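Adherence and virulence protein A (Streptococcus pneumoniae, PDB 6PON) probably binds fibronectin and, as a pneumococcal adherence and virulence factor, is thought to support attachment to host tissue. Local coordinates at residues I27-E32 and S73-V78. Residues are numbered along the deposited sequence; the frame is centred on the assembly and turned at random.
Sequences INQPFE and STFIMV
The carboxamide oxygen of Q29 accepts two hydrogen bonds, one from the S73 hydroxyl, OG to OE1 2.6 Å, and one, longer, from a water that itself accepts from S73 N. The hydroxyl lies in the plane of the carbonyl and meets it fairly straight, with a C=O...OG angle of 157°. S73 is also the N-cap of helix 74-83: the same OG accepts from I76 N at 3.2 Å, and accepting there leaves its O-H to donate to Q29, so one hydroxyl both closes the first turn of the helix and holds the glutamine. Hydrogen-bond relay through a capping residue is well illustrated here. Q29 reaches the helix start fully extended, its CG anti to the backbone N (chi1 -180°) and the chain straight beyond. The other end of the amide turns back on its own segment, where NE2 donates to the backbone O of E32 at 2.6 Å; with both ends engaged, the rotation of the group is fixed and residues 29-32 are tied to the helix start.

Apolar contact lines the polar bond. The I76 side chain crosses that of Q29 obliquely, its CD1 3.4 Å from Q29 CB and its CG1 close to OE1, while the methyl CD1 also meets I27 CG2 at 4.2 Å. The F75 ring stands at a slant to the amide, the two planes 67° apart, with CD2 3.7 Å from Q29 OE1.

In the fold, the helix start packs against strand 23-28 around I27, a strand outermost within this chain in a four-stranded antiparallel sheet. L35 of the adjoining strand 34-41 touches both I27 and I76, R80 further along the helix bonds to I27 O, and I143, just past strand 139-142, borders Q29 and F75.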
ATOM      1  N   ILE B  27     -18.492   3.846 -45.731  1.00 23.29           N
ATOM      2  CA  ILE B  27     -18.926   4.745 -44.672  1.00 20.61           C
ATOM      3  C   ILE B  27     -20.449   4.763 -44.678  1.00 21.81           C
ATOM      4  O   ILE B  27     -21.062   5.170 -45.672  1.00 24.68           O
ATOM      5  CB  ILE B  27     -18.356   6.167 -44.863  1.00 22.92           C
ATOM      6  CG1 ILE B  27     -16.833   6.186 -44.721  1.00 21.56           C
ATOM      7  CG2 ILE B  27     -18.945   7.141 -43.879  1.00 23.57           C
ATOM      8  CD1 ILE B  27     -16.123   6.722 -45.968  1.00 26.08           C
ATOM      9  N   ASN B  28     -21.063   4.327 -43.578  1.00 21.99           N
ATOM     10  CA  ASN B  28     -22.517   4.299 -43.452  1.00 18.61           C
ATOM     11  C   ASN B  28     -22.947   4.749 -42.061  1.00 23.60           C
ATOM     12  O   ASN B  28     -22.165   4.738 -41.103  1.00 23.61           O
ATOM     13  CB  ASN B  28     -23.088   2.909 -43.717  1.00 18.39           C
ATOM     14  CG  ASN B  28     -22.755   2.406 -45.096  1.00 24.05           C
ATOM     15  OD1 ASN B  28     -21.690   1.832 -45.308  1.00 26.97           O
ATOM     16  ND2 ASN B  28     -23.656   2.637 -46.054  1.00 25.79           N
ATOM     17  N   GLN B  29     -24.229   5.130 -41.977  1.00 18.13           N
ATOM     18  CA  GLN B  29     -24.915   5.580 -40.768  1.00 20.39           C
ATOM     19  C   GLN B  29     -26.115   4.658 -40.534  1.00 22.80           C
ATOM     20  O   GLN B  29     -27.257   5.020 -40.857  1.00 24.99           O
ATOM     21  CB  GLN B  29     -25.354   7.036 -40.925  1.00 21.67           C
ATOM     22  CG  GLN B  29     -26.087   7.680 -39.764  1.00 23.78           C
ATOM     23  CD  GLN B  29     -26.411   9.152 -40.034  1.00 27.87           C
ATOM     24  OE1 GLN B  29     -26.211   9.642 -41.151  1.00 24.13           O
ATOM     25  NE2 GLN B  29     -26.906   9.861 -39.011  1.00 23.56           N
ATOM     26  N   PRO B  30     -25.897   3.452 -39.988  1.00 23.74           N
ATOM     27  CA  PRO B  30     -27.038   2.528 -39.805  1.00 25.91           C
ATOM     28  C   PRO B  30     -28.107   3.064 -38.870  1.00 28.11           C
ATOM     29  O   PRO B  30     -29.299   2.903 -39.151  1.00 31.57           O
ATOM     30  CB  PRO B  30     -26.390   1.240 -39.265  1.00 25.54           C
ATOM     31  CG  PRO B  30     -25.007   1.591 -38.900  1.00 25.97           C
ATOM     32  CD  PRO B  30     -24.603   2.834 -39.641  1.00 19.69           C
ATOM     33  N   PHE B  31     -27.726   3.713 -37.777  1.00 30.51           N
ATOM     34  CA  PHE B  31     -28.686   4.399 -36.924  1.00 30.73           C
ATOM     35  C   PHE B  31     -28.340   5.880 -36.883  1.00 30.86           C
ATOM     36  O   PHE B  31     -27.262   6.294 -37.319  1.00 29.67           O
ATOM     37  CB  PHE B  31     -28.704   3.789 -35.522  1.00 23.43           C
ATOM     38  CG  PHE B  31     -29.035   2.332 -35.527  1.00 26.90           C
ATOM     39  CD1 PHE B  31     -30.349   1.912 -35.672  1.00 24.04           C
ATOM     40  CD2 PHE B  31     -28.030   1.378 -35.432  1.00 27.92           C
ATOM     41  CE1 PHE B  31     -30.661   0.556 -35.691  1.00 28.41           C
ATOM     42  CE2 PHE B  31     -28.327   0.029 -35.450  1.00 24.34           C
ATOM     43  CZ  PHE B  31     -29.648  -0.386 -35.584  1.00 27.15           C
ATOM     44  N   GLU B  32     -29.271   6.679 -36.350  1.00 27.60           N
ATOM     45  CA  GLU B  32     -29.139   8.130 -36.447  1.00 27.76           C
ATOM     46  C   GLU B  32     -27.821   8.616 -35.858  1.00 31.30           C
ATOM     47  O   GLU B  32     -27.126   9.446 -36.460  1.00 28.67           O
ATOM     48  CB  GLU B  32     -30.323   8.817 -35.764  1.00 28.46           C
ATOM     49  CG  GLU B  32     -30.563  10.233 -36.257  1.00 40.72           C
ATOM     50  CD  GLU B  32     -31.250  10.269 -37.620  1.00 57.52           C
ATOM     51  OE1 GLU B  32     -32.439  10.656 -37.686  1.00 58.26           O
ATOM     52  OE2 GLU B  32     -30.618   9.904 -38.638  1.00 54.75           O
ATOM     53  N   SER B  73     -27.484  10.229 -45.681  1.00 26.37           N
ATOM     54  CA  SER B  73     -27.859  11.544 -45.201  1.00 25.86           C
ATOM     55  C   SER B  73     -26.879  12.588 -45.718  1.00 25.65           C
ATOM     56  O   SER B  73     -25.799  12.270 -46.214  1.00 23.56           O
ATOM     57  CB  SER B  73     -27.867  11.576 -43.676  1.00 23.34           C
ATOM     58  OG  SER B  73     -26.579  11.253 -43.164  1.00 23.20           O
ATOM     59  N   THR B  74     -27.255  13.860 -45.554  1.00 24.18           N
ATOM     60  CA  THR B  74     -26.293  14.938 -45.766  1.00 24.29           C
ATOM     61  C   THR B  74     -25.014  14.690 -44.966  1.00 23.43           C
ATOM     62  O   THR B  74     -23.903  14.865 -45.481  1.00 21.41           O
ATOM     63  CB  THR B  74     -26.928  16.285 -45.382  1.00 28.57           C
ATOM     64  OG1 THR B  74     -28.027  16.575 -46.253  1.00 29.90           O
ATOM     65  CG2 THR B  74     -25.916  17.427 -45.476  1.00 26.13           C
ATOM     66  N   PHE B  75     -25.157  14.263 -43.705  1.00 21.79           N
ATOM     67  CA  PHE B  75     -23.993  14.001 -42.866  1.00 21.45           C
ATOM     68  C   PHE B  75     -23.037  13.034 -43.540  1.00 20.26           C
ATOM     69  O   PHE B  75     -21.823  13.251 -43.542  1.00 19.75           O
ATOM     70  CB  PHE B  75     -24.449  13.450 -41.514  1.00 25.59           C
ATOM     71  CG  PHE B  75     -23.326  12.908 -40.636  1.00 27.14           C
ATOM     72  CD1 PHE B  75     -22.504  13.773 -39.907  1.00 22.68           C
ATOM     73  CD2 PHE B  75     -23.139  11.540 -40.494  1.00 20.94           C
ATOM     74  CE1 PHE B  75     -21.511  13.290 -39.079  1.00 21.29           C
ATOM     75  CE2 PHE B  75     -22.147  11.048 -39.673  1.00 20.90           C
ATOM     76  CZ  PHE B  75     -21.324  11.933 -38.954  1.00 21.70           C
ATOM     77  N   ILE B  76     -23.573  11.974 -44.145  1.00 22.54           N
ATOM     78  CA  ILE B  76     -22.729  10.897 -44.644  1.00 21.72           C
ATOM     79  C   ILE B  76     -22.007  11.315 -45.914  1.00 23.24           C
ATOM     80  O   ILE B  76     -20.822  10.998 -46.102  1.00 20.09           O
ATOM     81  CB  ILE B  76     -23.566   9.629 -44.859  1.00 23.29           C
ATOM     82  CG1 ILE B  76     -23.972   9.048 -43.503  1.00 21.08           C
ATOM     83  CG2 ILE B  76     -22.761   8.595 -45.643  1.00 23.88           C
ATOM     84  CD1 ILE B  76     -22.811   8.415 -42.775  1.00 21.56           C
ATOM     85  N   MET B  77     -22.701  12.029 -46.807  1.00 22.61           N
ATOM     86  CA  MET B  77     -22.074  12.462 -48.054  1.00 22.17           C
ATOM     87  C   MET B  77     -20.908  13.399 -47.787  1.00 22.31           C
ATOM     88  O   MET B  77     -19.898  13.351 -48.497  1.00 23.12           O
ATOM     89  CB  MET B  77     -23.096  13.154 -48.965  1.00 22.71           C
ATOM     90  CG  MET B  77     -24.431  12.438 -49.065  1.00 28.48           C
ATOM     91  SD  MET B  77     -25.613  13.232 -50.174  1.00 34.63           S
ATOM     92  CE  MET B  77     -25.288  12.166 -51.544  1.00 33.07           C
ATOM     93  N   VAL B  78     -21.036  14.277 -46.786  1.00 21.26           N
ATOM     94  CA  VAL B  78     -19.904  15.117 -46.393  1.00 24.87           C
ATOM     95  C   VAL B  78     -18.766  14.261 -45.842  1.00 20.16           C
ATOM     96  O   VAL B  78     -17.596  14.488 -46.158  1.00 22.96           O
ATOM     97  CB  VAL B  78     -20.342  16.202 -45.384  1.00 26.29           C
ATOM     98  CG1 VAL B  78     -19.142  17.056 -44.944  1.00 23.10           C
ATOM     99  CG2 VAL B  78     -21.407  17.089 -45.986  1.00 18.75           C
TER
HETATM  100  O   HOH W   1     -27.302   8.283 -43.840  1.00 24.14           O